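Long-range contacts in malate dehydrogenase (Pyrococcus horikoshii, PDB 1V9N), which catalyses the NAD-dependent, reversible oxidation of (S)-malate to oxaloacetate as a homodimer of the LDH2/MDH2 oxidoreductase family: residues 124-129 with 274-279; 71-76 with 91-96; 150-155 with 268-273; 163-168 with 248-253. All blocks are in the same frame, centred on the assembly; numbering follows the deposited sequence.

Interactions 1, 2 and 3 form a connected patch. Interaction 1 has its centre about 8 Å from those of interactions 2 and 3, whose centres lie about 16 Å from each other. Interaction 2 meets interaction 1 through G275 N, 2.7 Å from E94 OE1, and through N124 ND2, 2.9 Å from D91 OD1. Towards interaction 3 the joins are S276 OG to N270 O, at 2.7 Å, and C279 N to N150 OD1, at 2.9 Å. Interaction 4 lies beyond interaction 3, reached through V155 N and L165 O at 2.7 Å. Interactions 1, 3 and 4 contribute H127, G129, S151 and T167 to the NADPH pocket, whereas interaction 2 lies on the far side of interaction 1.

Interaction 1: residues 124-129 with 274-279; sequences NSNHYG and KGSNVC. With NDP (NADPH dihydro-nicotinamide-adenine-dinucleotide phosphate), chain B.
S125 O accepts V278 N at 3.1 Å, the donor standing well above its carbonyl plane, and has a water 2.8 Å away, which accepts from N277 N and has N124 OD1 within reach as well, so the water ties the corner of 124-129 to N277. The return bond, S125 N to V278 O at 3.0 Å, arrives in the carbonyl plane. Just before this pair, N277 turns its amide back so that OD1 takes N124 N at 3.0 Å, nearly along the C=O axis but with a bent N-H (135°). N124 and N277 both have left-handed backbone angles, and at N124 the chain turns a corner. The reciprocal bonds make S125 and V278 an antiparallel hydrogen-bonded pair, joining the end of strand 117-125 to the start of strand 278-285 in the central mixed sheet. Beyond it 124-129 leaves the sheet, and V278 fills the bend: its CG2 rests 3.7 Å from N126 C, with CG1 anti to the backbone N (chi1 176°) and turned to the N126 carbonyl. N126 OD1 comes within 3.2 Å of S276 OG, whose own hydrogen bonds include one to N270 O, while N126 ND2 binds G95 O. The departing loop carries H127 and G129 into the cofactor pocket. There the carboxamide N7N of NADPH donates to G129 O at 3.0 Å and lies 3.2 Å from H127 NE2, and the imidazole is held at its other nitrogen, ND1, by Y63 OH.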
# COMPACT_ATOMS: atom_id res chain seq x y z
N ASN A 124 -14.75 1.13 16.30
CA ASN A 124 -15.54 2.01 17.15
C ASN A 124 -14.74 3.21 17.65
O ASN A 124 -14.77 3.55 18.84
CB ASN A 124 -16.11 1.22 18.33
CG ASN A 124 -17.23 1.97 19.05
OD1 ASN A 124 -17.87 2.85 18.47
ND2 ASN A 124 -17.48 1.61 20.30
N SER A 125 -14.04 3.86 16.73
CA SER A 125 -13.23 5.03 17.03
C SER A 125 -13.79 6.24 16.28
O SER A 125 -14.93 6.22 15.80
CB SER A 125 -11.77 4.77 16.63
OG SER A 125 -10.93 5.86 16.97
N ASN A 126 -12.99 7.30 16.17
CA ASN A 126 -13.39 8.52 15.49
C ASN A 126 -12.25 9.04 14.62
O ASN A 126 -11.15 8.48 14.66
CB ASN A 126 -13.79 9.59 16.52
CG ASN A 126 -15.25 9.48 16.94
OD1 ASN A 126 -16.15 9.74 16.14
ND2 ASN A 126 -15.49 9.08 18.19
N HIS A 127 -12.50 10.09 13.84
CA HIS A 127 -11.47 10.66 12.96
C HIS A 127 -10.20 10.92 13.75
O HIS A 127 -10.24 11.61 14.77
CB HIS A 127 -12.00 11.95 12.34
CG HIS A 127 -11.03 12.63 11.42
ND1 HIS A 127 -10.17 13.62 11.84
CD2 HIS A 127 -10.81 12.48 10.09
CE1 HIS A 127 -9.46 14.05 10.82
NE2 HIS A 127 -9.83 13.38 9.74
N TYR A 128 -9.06 10.39 13.30
CA TYR A 128 -7.83 10.60 14.05
C TYR A 128 -6.76 11.52 13.46
O TYR A 128 -5.59 11.43 13.83
CB TYR A 128 -7.21 9.24 14.43
CG TYR A 128 -6.48 8.43 13.35
CD1 TYR A 128 -6.20 8.97 12.09
CD2 TYR A 128 -6.00 7.15 13.63
CE1 TYR A 128 -5.44 8.25 11.14
CE2 TYR A 128 -5.24 6.43 12.70
CZ TYR A 128 -4.96 6.99 11.46
OH TYR A 128 -4.17 6.29 10.56
N GLY A 129 -7.15 12.41 12.56
CA GLY A 129 -6.18 13.32 11.98
C GLY A 129 -5.26 12.68 10.96
O GLY A 129 -5.66 11.76 10.25
N LYS A 274 -23.25 9.52 16.93
CA LYS A 274 -22.84 8.46 17.83
C LYS A 274 -22.59 7.26 16.92
O LYS A 274 -23.23 7.12 15.88
CB LYS A 274 -23.95 8.15 18.84
CG LYS A 274 -24.17 9.23 19.88
CD LYS A 274 -25.11 8.77 20.97
CE LYS A 274 -25.18 9.80 22.10
NZ LYS A 274 -26.11 9.35 23.18
N GLY A 275 -21.65 6.40 17.29
CA GLY A 275 -21.36 5.24 16.47
C GLY A 275 -20.75 5.57 15.11
O GLY A 275 -21.09 4.94 14.12
N SER A 276 -19.85 6.55 15.05
CA SER A 276 -19.22 6.89 13.77
C SER A 276 -18.55 5.64 13.21
O SER A 276 -18.53 5.40 12.00
CB SER A 276 -18.18 7.99 13.94
OG SER A 276 -18.79 9.19 14.39
N ASN A 277 -17.99 4.85 14.13
CA ASN A 277 -17.32 3.60 13.82
C ASN A 277 -16.15 3.72 12.83
O ASN A 277 -16.05 2.96 11.87
CB ASN A 277 -18.35 2.58 13.32
CG ASN A 277 -17.99 1.15 13.69
OD1 ASN A 277 -17.06 0.91 14.46
ND2 ASN A 277 -18.75 0.19 13.16
N VAL A 278 -15.28 4.69 13.07
CA VAL A 278 -14.09 4.84 12.23
C VAL A 278 -13.17 3.73 12.74
O VAL A 278 -13.11 3.48 13.95
CB VAL A 278 -13.40 6.20 12.44
CG1 VAL A 278 -12.13 6.25 11.60
CG2 VAL A 278 -14.33 7.33 12.03
N CYS A 279 -12.48 3.06 11.84
CA CYS A 279 -11.58 1.97 12.24
C CYS A 279 -10.15 2.26 11.80
O CYS A 279 -9.93 2.93 10.79
CB CYS A 279 -12.07 0.65 11.64
SG CYS A 279 -13.76 0.16 12.20
PA NDP B . 0.26 14.60 -0.23
O1A NDP B . 0.38 15.90 0.38
O2A NDP B . 0.02 14.39 -1.70
O5B NDP B . 1.60 13.75 0.21
C5B NDP B . 1.78 12.38 -0.21
C4B NDP B . 3.11 11.94 0.43
O4B NDP B . 4.10 12.18 -0.58
C3B NDP B . 3.60 12.65 1.66
O3B NDP B . 4.22 11.67 2.54
C2B NDP B . 4.59 13.67 1.21
O2B NDP B . 5.57 14.11 2.16
C1B NDP B . 5.12 13.01 -0.03
N9A NDP B . 5.50 13.94 -1.12
C8A NDP B . 4.88 15.15 -1.55
N7A NDP B . 5.51 15.67 -2.57
C5A NDP B . 6.56 14.84 -2.85
C6A NDP B . 7.60 14.82 -3.83
N6A NDP B . 7.69 15.80 -4.74
N1A NDP B . 8.53 13.80 -3.83
C2A NDP B . 8.45 12.79 -2.90
N3A NDP B . 7.50 12.71 -1.94
C4A NDP B . 6.57 13.77 -1.97
O3 NDP B . -0.79 13.67 0.48
PN NDP B . -2.35 13.62 0.73
O1N NDP B . -2.80 12.38 0.11
O2N NDP B . -2.83 14.92 0.14
O5D NDP B . -2.40 13.60 2.32
C5D NDP B . -3.33 14.42 3.09
C4D NDP B . -3.14 14.16 4.64
O4D NDP B . -4.42 13.88 5.16
C3D NDP B . -2.26 12.96 5.05
O3D NDP B . -1.44 13.36 6.15
C2D NDP B . -3.23 11.84 5.38
O2D NDP B . -2.69 10.94 6.33
C1D NDP B . -4.45 12.65 5.88
N1N NDP B . -5.76 11.99 5.64
C2N NDP B . -6.50 11.60 6.79
C3N NDP B . -7.79 10.96 6.56
C7N NDP B . -8.60 10.54 7.71
O7N NDP B . -9.70 10.00 7.60
N7N NDP B . -8.15 10.74 8.98
C4N NDP B . -8.22 10.77 5.21
C5N NDP B . -7.48 11.16 4.10
C6N NDP B . -6.25 11.77 4.31
P2B NDP B . 5.54 15.43 2.97
O1X NDP B . 6.94 15.88 2.90
O2X NDP B . 5.12 15.15 4.38
O3X NDP B . 4.58 16.42 2.31
O HOH W 1 -17.30 5.17 16.97

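Interaction 2: residues 71-76 with 91-96; sequences GVNLHP and DGDEGL
N73 reaches across to the turn at D93 and E94 with CB and the ND2 branch of its amide. Its CB sits 3.3 Å from D93 O, and CG, anti to the backbone N (chi1 -170°), carries the amide towards D93. At the tip ND2 makes a weak bond to D93 O at 3.1 Å. D93 OD2 is also close to ND2, but at a poor angle, the amide and carboxylate planes being 60° apart; a water bridges the two instead, and OD2 also accepts K77 N. The other branch, OD1, turns back to accept H75 N at 2.9 Å, an Asx turn. In the backbone, N73 N gives E94 O a nearly straight bond of 2.8 Å (177°). Shortened to an alanine, this position would probably leave H75 N without its Asx-turn acceptor and the 71-76 loop without its weak hold on D93 O. One residue earlier, V72 CG1 presses on L96 CD2 at 3.4 Å; beyond the Asx turn P76 CB lies 3.7 Å from G95 CA. The contact fastens the loop after helix 60-69 to the type I' turn G92-G95, which leads from strand 87-91 into helix 97-115, with L96 at the N-cap.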
# COMPACT_ATOMS: atom_id res chain seq x y z
N GLY A 71 -21.18 12.66 20.36
CA GLY A 71 -20.67 11.79 19.32
C GLY A 71 -19.24 11.35 19.62
O GLY A 71 -18.71 10.44 18.98
N VAL A 72 -18.62 12.01 20.59
CA VAL A 72 -17.27 11.70 21.02
C VAL A 72 -17.32 11.44 22.52
O VAL A 72 -17.78 12.28 23.28
CB VAL A 72 -16.30 12.87 20.74
CG1 VAL A 72 -14.93 12.58 21.34
CG2 VAL A 72 -16.16 13.10 19.24
N ASN A 73 -16.87 10.26 22.94
CA ASN A 73 -16.88 9.88 24.36
C ASN A 73 -15.71 10.57 25.07
O ASN A 73 -14.56 10.43 24.66
CB ASN A 73 -16.74 8.36 24.48
CG ASN A 73 -16.99 7.85 25.90
OD1 ASN A 73 -16.78 8.57 26.88
ND2 ASN A 73 -17.42 6.60 26.00
N LEU A 74 -16.00 11.31 26.14
CA LEU A 74 -14.97 12.01 26.90
C LEU A 74 -14.09 11.07 27.73
O LEU A 74 -12.91 11.34 27.92
CB LEU A 74 -15.61 13.05 27.82
CG LEU A 74 -16.22 14.29 27.15
CD1 LEU A 74 -16.90 15.16 28.19
CD2 LEU A 74 -15.13 15.07 26.45
N HIS A 75 -14.68 9.99 28.22
CA HIS A 75 -13.94 9.03 29.02
C HIS A 75 -14.14 7.63 28.46
O HIS A 75 -14.84 6.80 29.05
CB HIS A 75 -14.40 9.10 30.48
CG HIS A 75 -14.35 10.49 31.04
ND1 HIS A 75 -13.20 11.05 31.54
CD2 HIS A 75 -15.33 11.40 31.25
CE1 HIS A 75 -13.47 12.25 32.03
NE2 HIS A 75 -14.76 12.48 31.87
N PRO A 76 -13.53 7.36 27.30
CA PRO A 76 -13.66 6.05 26.67
C PRO A 76 -12.96 4.94 27.43
O PRO A 76 -11.86 5.13 27.94
CB PRO A 76 -13.04 6.27 25.30
CG PRO A 76 -11.92 7.21 25.62
CD PRO A 76 -12.59 8.21 26.55
N ASP A 91 -11.42 -1.89 20.92
CA ASP A 91 -12.68 -1.20 20.67
C ASP A 91 -12.49 0.18 21.32
O ASP A 91 -12.28 0.28 22.54
CB ASP A 91 -13.87 -1.92 21.31
CG ASP A 91 -15.21 -1.31 20.89
OD1 ASP A 91 -15.49 -0.16 21.31
OD2 ASP A 91 -15.98 -1.97 20.14
N GLY A 92 -12.54 1.22 20.50
CA GLY A 92 -12.32 2.58 20.97
C GLY A 92 -13.37 3.22 21.87
O GLY A 92 -13.14 4.31 22.40
N ASP A 93 -14.51 2.56 22.03
CA ASP A 93 -15.59 3.08 22.87
C ASP A 93 -15.94 4.52 22.51
O ASP A 93 -16.24 5.33 23.37
CB ASP A 93 -15.17 2.97 24.35
CG ASP A 93 -16.33 3.15 25.31
OD1 ASP A 93 -17.46 2.73 24.98
OD2 ASP A 93 -16.12 3.69 26.42
N GLU A 94 -15.89 4.82 21.21
CA GLU A 94 -16.22 6.14 20.66
C GLU A 94 -15.37 7.31 21.16
O GLU A 94 -15.80 8.47 21.09
CB GLU A 94 -17.71 6.44 20.87
CG GLU A 94 -18.60 5.39 20.24
CD GLU A 94 -20.05 5.83 20.08
OE1 GLU A 94 -20.29 6.96 19.61
OE2 GLU A 94 -20.94 5.02 20.40
N GLY A 95 -14.17 7.02 21.63
CA GLY A 95 -13.31 8.09 22.11
C GLY A 95 -12.74 8.89 20.95
O GLY A 95 -12.96 8.57 19.79
N LEU A 96 -12.02 9.96 21.28
CA LEU A 96 -11.39 10.78 20.26
C LEU A 96 -10.44 9.85 19.49
O LEU A 96 -9.80 9.00 20.10
CB LEU A 96 -10.59 11.91 20.92
CG LEU A 96 -11.45 13.00 21.55
CD1 LEU A 96 -10.67 13.71 22.66
CD2 LEU A 96 -11.90 13.97 20.46
O HOH W 2 -18.68 7.67 17.43
O HOH W 3 -11.80 10.43 24.07
O HOH W 4 -17.63 4.73 28.46

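Interaction 3: residues 150-155 with 268-273; sequences NSRPLV and VKNTSE
V268 pushes its branched side chain against the backbone of S151, with CB 3.4 Å from S151 O and CG2 3.5 Å from the same oxygen. CG2 also reaches the N150 amide, 3.9 Å from ND2. Next to this apolar wedge, R152 and N270 lay their flat ends nearly parallel, the guanidinium and amide planes 17° apart. N270 ND2 lies over one face of the guanidinium and comes closest to R152 CD, at 3.4 Å. A bend at chi3 (-59°) folds the arginine chain round to this position. Water then links the two ends, accepting from NH1 at 3.1 Å in the guanidinium plane and donating to N270 OD1 at 3.2 Å. The contact joins two loops beside the central sheet: one leaves strand 144-149, and its S151 belongs to the NADPH pocket; the other leads into strand 278-285. Farther out, N150 is fixed at both branches of its amide, with OD1 accepting C279 N and ND2 donating to D253 OD1. S151 OG takes T167 N, holding together two parts of the connection between strands 144-149 and 170-174. In 268-273, N270 starts a type I turn closed by E273 N to N270 O at 3.1 Å.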
# COMPACT_ATOMS: atom_id res chain seq x y z
N ASN A 150 -9.94 4.13 7.83
CA ASN A 150 -10.95 4.28 6.81
C ASN A 150 -11.63 5.61 7.13
O ASN A 150 -11.22 6.31 8.06
CB ASN A 150 -11.94 3.11 6.81
CG ASN A 150 -12.67 2.94 8.12
OD1 ASN A 150 -12.56 3.77 9.02
ND2 ASN A 150 -13.43 1.86 8.23
N SER A 151 -12.64 5.98 6.35
CA SER A 151 -13.31 7.25 6.60
C SER A 151 -14.69 7.29 5.97
O SER A 151 -15.21 6.27 5.52
CB SER A 151 -12.46 8.39 6.04
OG SER A 151 -12.33 8.29 4.64
N ARG A 152 -15.28 8.48 5.94
CA ARG A 152 -16.60 8.67 5.36
C ARG A 152 -16.51 8.41 3.86
O ARG A 152 -15.46 8.62 3.25
CB ARG A 152 -17.08 10.10 5.59
CG ARG A 152 -17.19 10.48 7.06
CD ARG A 152 -17.79 11.88 7.24
NE ARG A 152 -17.00 12.91 6.58
CZ ARG A 152 -17.27 13.41 5.37
NH1 ARG A 152 -18.33 12.98 4.70
NH2 ARG A 152 -16.48 14.34 4.85
N PRO A 153 -17.60 7.93 3.25
CA PRO A 153 -17.58 7.67 1.81
C PRO A 153 -17.43 8.97 1.02
O PRO A 153 -18.24 9.89 1.17
CB PRO A 153 -18.92 6.97 1.57
CG PRO A 153 -19.81 7.57 2.63
CD PRO A 153 -18.90 7.56 3.84
N LEU A 154 -16.40 9.04 0.20
CA LEU A 154 -16.13 10.24 -0.60
C LEU A 154 -15.59 9.91 -1.98
O LEU A 154 -15.56 10.77 -2.86
CB LEU A 154 -15.10 11.13 0.12
CG LEU A 154 -15.47 11.85 1.42
CD1 LEU A 154 -14.24 11.99 2.30
CD2 LEU A 154 -16.06 13.20 1.10
N VAL A 155 -15.16 8.66 -2.18
CA VAL A 155 -14.58 8.25 -3.45
C VAL A 155 -15.44 7.24 -4.21
O VAL A 155 -16.12 6.41 -3.60
CB VAL A 155 -13.17 7.63 -3.23
CG1 VAL A 155 -12.48 7.37 -4.57
CG2 VAL A 155 -12.33 8.56 -2.37
N VAL A 268 -19.35 4.56 7.64
CA VAL A 268 -18.68 5.40 8.63
C VAL A 268 -19.44 6.72 8.68
O VAL A 268 -19.64 7.37 7.65
CB VAL A 268 -17.21 5.66 8.22
CG1 VAL A 268 -16.57 6.67 9.17
CG2 VAL A 268 -16.42 4.35 8.23
N LYS A 269 -19.87 7.13 9.88
CA LYS A 269 -20.63 8.37 10.07
C LYS A 269 -19.73 9.54 10.47
O LYS A 269 -18.57 9.35 10.85
CB LYS A 269 -21.67 8.20 11.19
CG LYS A 269 -22.62 7.03 11.05
CD LYS A 269 -23.53 6.99 12.28
CE LYS A 269 -24.35 5.72 12.35
NZ LYS A 269 -25.14 5.66 13.63
N ASN A 270 -20.28 10.75 10.39
CA ASN A 270 -19.54 11.95 10.77
C ASN A 270 -19.26 11.89 12.26
O ASN A 270 -19.96 11.20 13.00
CB ASN A 270 -20.34 13.21 10.44
CG ASN A 270 -20.60 13.36 8.96
OD1 ASN A 270 -21.39 12.62 8.36
ND2 ASN A 270 -19.92 14.33 8.34
N THR A 271 -18.24 12.62 12.70
CA THR A 271 -17.84 12.65 14.10
C THR A 271 -18.94 13.00 15.11
O THR A 271 -18.99 12.42 16.19
CB THR A 271 -16.68 13.65 14.30
OG1 THR A 271 -15.60 13.32 13.42
CG2 THR A 271 -16.17 13.59 15.75
N SER A 272 -19.80 13.95 14.76
CA SER A 272 -20.89 14.38 15.64
C SER A 272 -21.90 13.28 15.93
O SER A 272 -22.62 13.33 16.93
CB SER A 272 -21.62 15.57 15.03
OG SER A 272 -20.75 16.68 14.91
N GLU A 273 -21.96 12.29 15.05
CA GLU A 273 -22.88 11.18 15.21
C GLU A 273 -22.35 10.14 16.18
O GLU A 273 -21.14 9.92 16.26
CB GLU A 273 -23.14 10.52 13.86
CG GLU A 273 -24.08 11.30 12.96
CD GLU A 273 -25.50 11.24 13.46
OE1 GLU A 273 -26.12 10.16 13.38
OE2 GLU A 273 -26.01 12.28 13.94
O HOH W 5 -20.67 11.10 5.60

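Interaction 4: residues 163-168 with 248-253; sequences RILGTN and LSLMVD. With NDP (NADPH dihydro-nicotinamide-adenine-dinucleotide phosphate), chain B.
One wall residue of the NADPH pocket, T167, sits on the loop 163-168 where it packs on helix 242-258. Its OG1 lies 3.2 Å from NADPH C4N, while the next residue, N168, turns the other way, into the helix behind. CG of N168, anti to the carbonyl carbon (chi1 -51°), directs ND2 to two acceptors: S249 O at 3.1 Å, lying in the amide plane with a fairly straight bond (166°), and D253 OD2 at 3.1 Å, met from above the carboxylate plane, the amide and carboxylate standing 88° apart. S249 O thus takes ND2 on one face and D253 N, from the helical turn, on the other. N168 CB rests against V252 CG1 at 3.4 Å. A leucine in place of N168 would probably leave D253 OD2 and S249 O without this donor, and so loosen the loop that presents T167. Earlier in the loop, G166 O lies 3.1 Å from S249 OG, and L165 CD2 meets L250 CD2 at a tight 3.4 Å. S265 OG bonds to both D253 OD2 and N168 ND2. The helix also packs on the second subunit, L248 against its own counterpart, and H243 and K244 of that subunit bind this same NADPH: a cofactor site completed across the dimer interface.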
# COMPACT_ATOMS: atom_id res chain seq x y z
N ARG A 163 -20.40 7.99 -4.13
CA ARG A 163 -19.38 8.16 -3.10
C ARG A 163 -19.55 6.91 -2.25
O ARG A 163 -20.52 6.81 -1.49
CB ARG A 163 -19.65 9.37 -2.21
CG ARG A 163 -19.52 10.74 -2.84
CD ARG A 163 -19.69 11.78 -1.75
NE ARG A 163 -19.60 13.16 -2.23
CZ ARG A 163 -19.69 14.23 -1.45
NH1 ARG A 163 -19.88 14.08 -0.14
NH2 ARG A 163 -19.60 15.44 -1.97
N ILE A 164 -18.64 5.95 -2.36
CA ILE A 164 -18.77 4.74 -1.57
C ILE A 164 -17.52 4.37 -0.80
O ILE A 164 -17.60 3.78 0.28
CB ILE A 164 -19.24 3.55 -2.45
CG1 ILE A 164 -20.76 3.62 -2.60
CG2 ILE A 164 -18.81 2.22 -1.84
CD1 ILE A 164 -21.37 2.39 -3.20
N LEU A 165 -16.36 4.71 -1.36
CA LEU A 165 -15.08 4.39 -0.72
C LEU A 165 -14.53 5.59 0.05
O LEU A 165 -14.83 6.75 -0.27
CB LEU A 165 -14.06 3.96 -1.77
CG LEU A 165 -14.48 2.84 -2.72
CD1 LEU A 165 -13.40 2.64 -3.77
CD2 LEU A 165 -14.72 1.55 -1.94
N GLY A 166 -13.71 5.32 1.06
CA GLY A 166 -13.12 6.40 1.83
C GLY A 166 -11.80 6.84 1.23
O GLY A 166 -11.25 6.16 0.37
N THR A 167 -11.28 7.98 1.68
CA THR A 167 -10.00 8.47 1.18
C THR A 167 -8.87 7.66 1.82
O THR A 167 -7.69 7.84 1.51
CB THR A 167 -9.85 9.98 1.46
OG1 THR A 167 -10.29 10.27 2.80
CG2 THR A 167 -10.70 10.77 0.47
N ASN A 168 -9.28 6.77 2.71
CA ASN A 168 -8.42 5.82 3.42
C ASN A 168 -6.92 5.94 3.18
O ASN A 168 -6.37 5.31 2.28
CB ASN A 168 -8.90 4.42 3.05
CG ASN A 168 -10.40 4.26 3.26
OD1 ASN A 168 -11.04 5.13 3.85
ND2 ASN A 168 -10.95 3.15 2.80
N LEU A 248 -6.26 -0.09 -3.35
CA LEU A 248 -5.56 0.34 -2.15
C LEU A 248 -6.56 0.81 -1.10
O LEU A 248 -6.39 0.59 0.09
CB LEU A 248 -4.58 1.47 -2.49
CG LEU A 248 -3.37 1.08 -3.35
CD1 LEU A 248 -2.68 2.33 -3.87
CD2 LEU A 248 -2.40 0.24 -2.52
N SER A 249 -7.62 1.48 -1.56
CA SER A 249 -8.65 1.96 -0.65
C SER A 249 -9.34 0.79 0.02
O SER A 249 -9.67 0.85 1.21
CB SER A 249 -9.69 2.80 -1.41
OG SER A 249 -10.71 3.23 -0.53
N LEU A 250 -9.56 -0.29 -0.73
CA LEU A 250 -10.21 -1.48 -0.19
C LEU A 250 -9.29 -2.22 0.78
O LEU A 250 -9.74 -2.77 1.79
CB LEU A 250 -10.61 -2.42 -1.33
CG LEU A 250 -11.68 -1.91 -2.30
CD1 LEU A 250 -12.14 -3.07 -3.18
CD2 LEU A 250 -12.86 -1.32 -1.53
N MSE A 251 -8.00 -2.25 0.47
CA MSE A 251 -7.03 -2.89 1.34
C MSE A 251 -7.16 -2.27 2.72
O MSE A 251 -7.24 -2.97 3.73
CB MSE A 251 -5.61 -2.67 0.80
CG MSE A 251 -4.51 -3.18 1.72
SE MSE A 251 -2.74 -2.92 0.95
CE MSE A 251 -2.43 -1.13 1.54
N VAL A 252 -7.21 -0.94 2.76
CA VAL A 252 -7.35 -0.23 4.03
C VAL A 252 -8.61 -0.63 4.79
O VAL A 252 -8.56 -0.89 5.99
CB VAL A 252 -7.38 1.30 3.80
CG1 VAL A 252 -7.72 2.02 5.11
CG2 VAL A 252 -6.04 1.77 3.28
N ASP A 253 -9.75 -0.67 4.09
CA ASP A 253 -11.02 -1.04 4.72
C ASP A 253 -11.04 -2.50 5.17
O ASP A 253 -11.66 -2.84 6.18
CB ASP A 253 -12.19 -0.79 3.77
CG ASP A 253 -13.00 0.44 4.13
OD1 ASP A 253 -13.32 0.63 5.33
OD2 ASP A 253 -13.33 1.22 3.22
PA NDP B . 0.26 14.60 -0.23
O1A NDP B . 0.38 15.90 0.38
O2A NDP B . 0.02 14.39 -1.70
O5B NDP B . 1.60 13.75 0.21
C5B NDP B . 1.78 12.38 -0.21
C4B NDP B . 3.11 11.94 0.43
O4B NDP B . 4.10 12.18 -0.58
C3B NDP B . 3.60 12.65 1.66
O3B NDP B . 4.22 11.67 2.54
C2B NDP B . 4.59 13.67 1.21
O2B NDP B . 5.57 14.11 2.16
C1B NDP B . 5.12 13.01 -0.03
N9A NDP B . 5.50 13.94 -1.12
C8A NDP B . 4.88 15.15 -1.55
N7A NDP B . 5.51 15.67 -2.57
C5A NDP B . 6.56 14.84 -2.85
C6A NDP B . 7.60 14.82 -3.83
N6A NDP B . 7.69 15.80 -4.74
N1A NDP B . 8.53 13.80 -3.83
C2A NDP B . 8.45 12.79 -2.90
N3A NDP B . 7.50 12.71 -1.94
C4A NDP B . 6.57 13.77 -1.97
O3 NDP B . -0.79 13.67 0.48
PN NDP B . -2.35 13.62 0.73
O1N NDP B . -2.80 12.38 0.11
O2N NDP B . -2.83 14.92 0.14
O5D NDP B . -2.40 13.60 2.32
C5D NDP B . -3.33 14.42 3.09
C4D NDP B . -3.14 14.16 4.64
O4D NDP B . -4.42 13.88 5.16
C3D NDP B . -2.26 12.96 5.05
O3D NDP B . -1.44 13.36 6.15
C2D NDP B . -3.23 11.84 5.38
O2D NDP B . -2.69 10.94 6.33
C1D NDP B . -4.45 12.65 5.88
N1N NDP B . -5.76 11.99 5.64
C2N NDP B . -6.50 11.60 6.79
C3N NDP B . -7.79 10.96 6.56
C7N NDP B . -8.60 10.54 7.71
O7N NDP B . -9.70 10.00 7.60
N7N NDP B . -8.15 10.74 8.98
C4N NDP B . -8.22 10.77 5.21
C5N NDP B . -7.48 11.16 4.10
C6N NDP B . -6.25 11.77 4.31
P2B NDP B . 5.54 15.43 2.97
O1X NDP B . 6.94 15.88 2.90
O2X NDP B . 5.12 15.15 4.38
O3X NDP B . 4.58 16.42 2.31
O HOH W 6 -13.13 2.33 0.99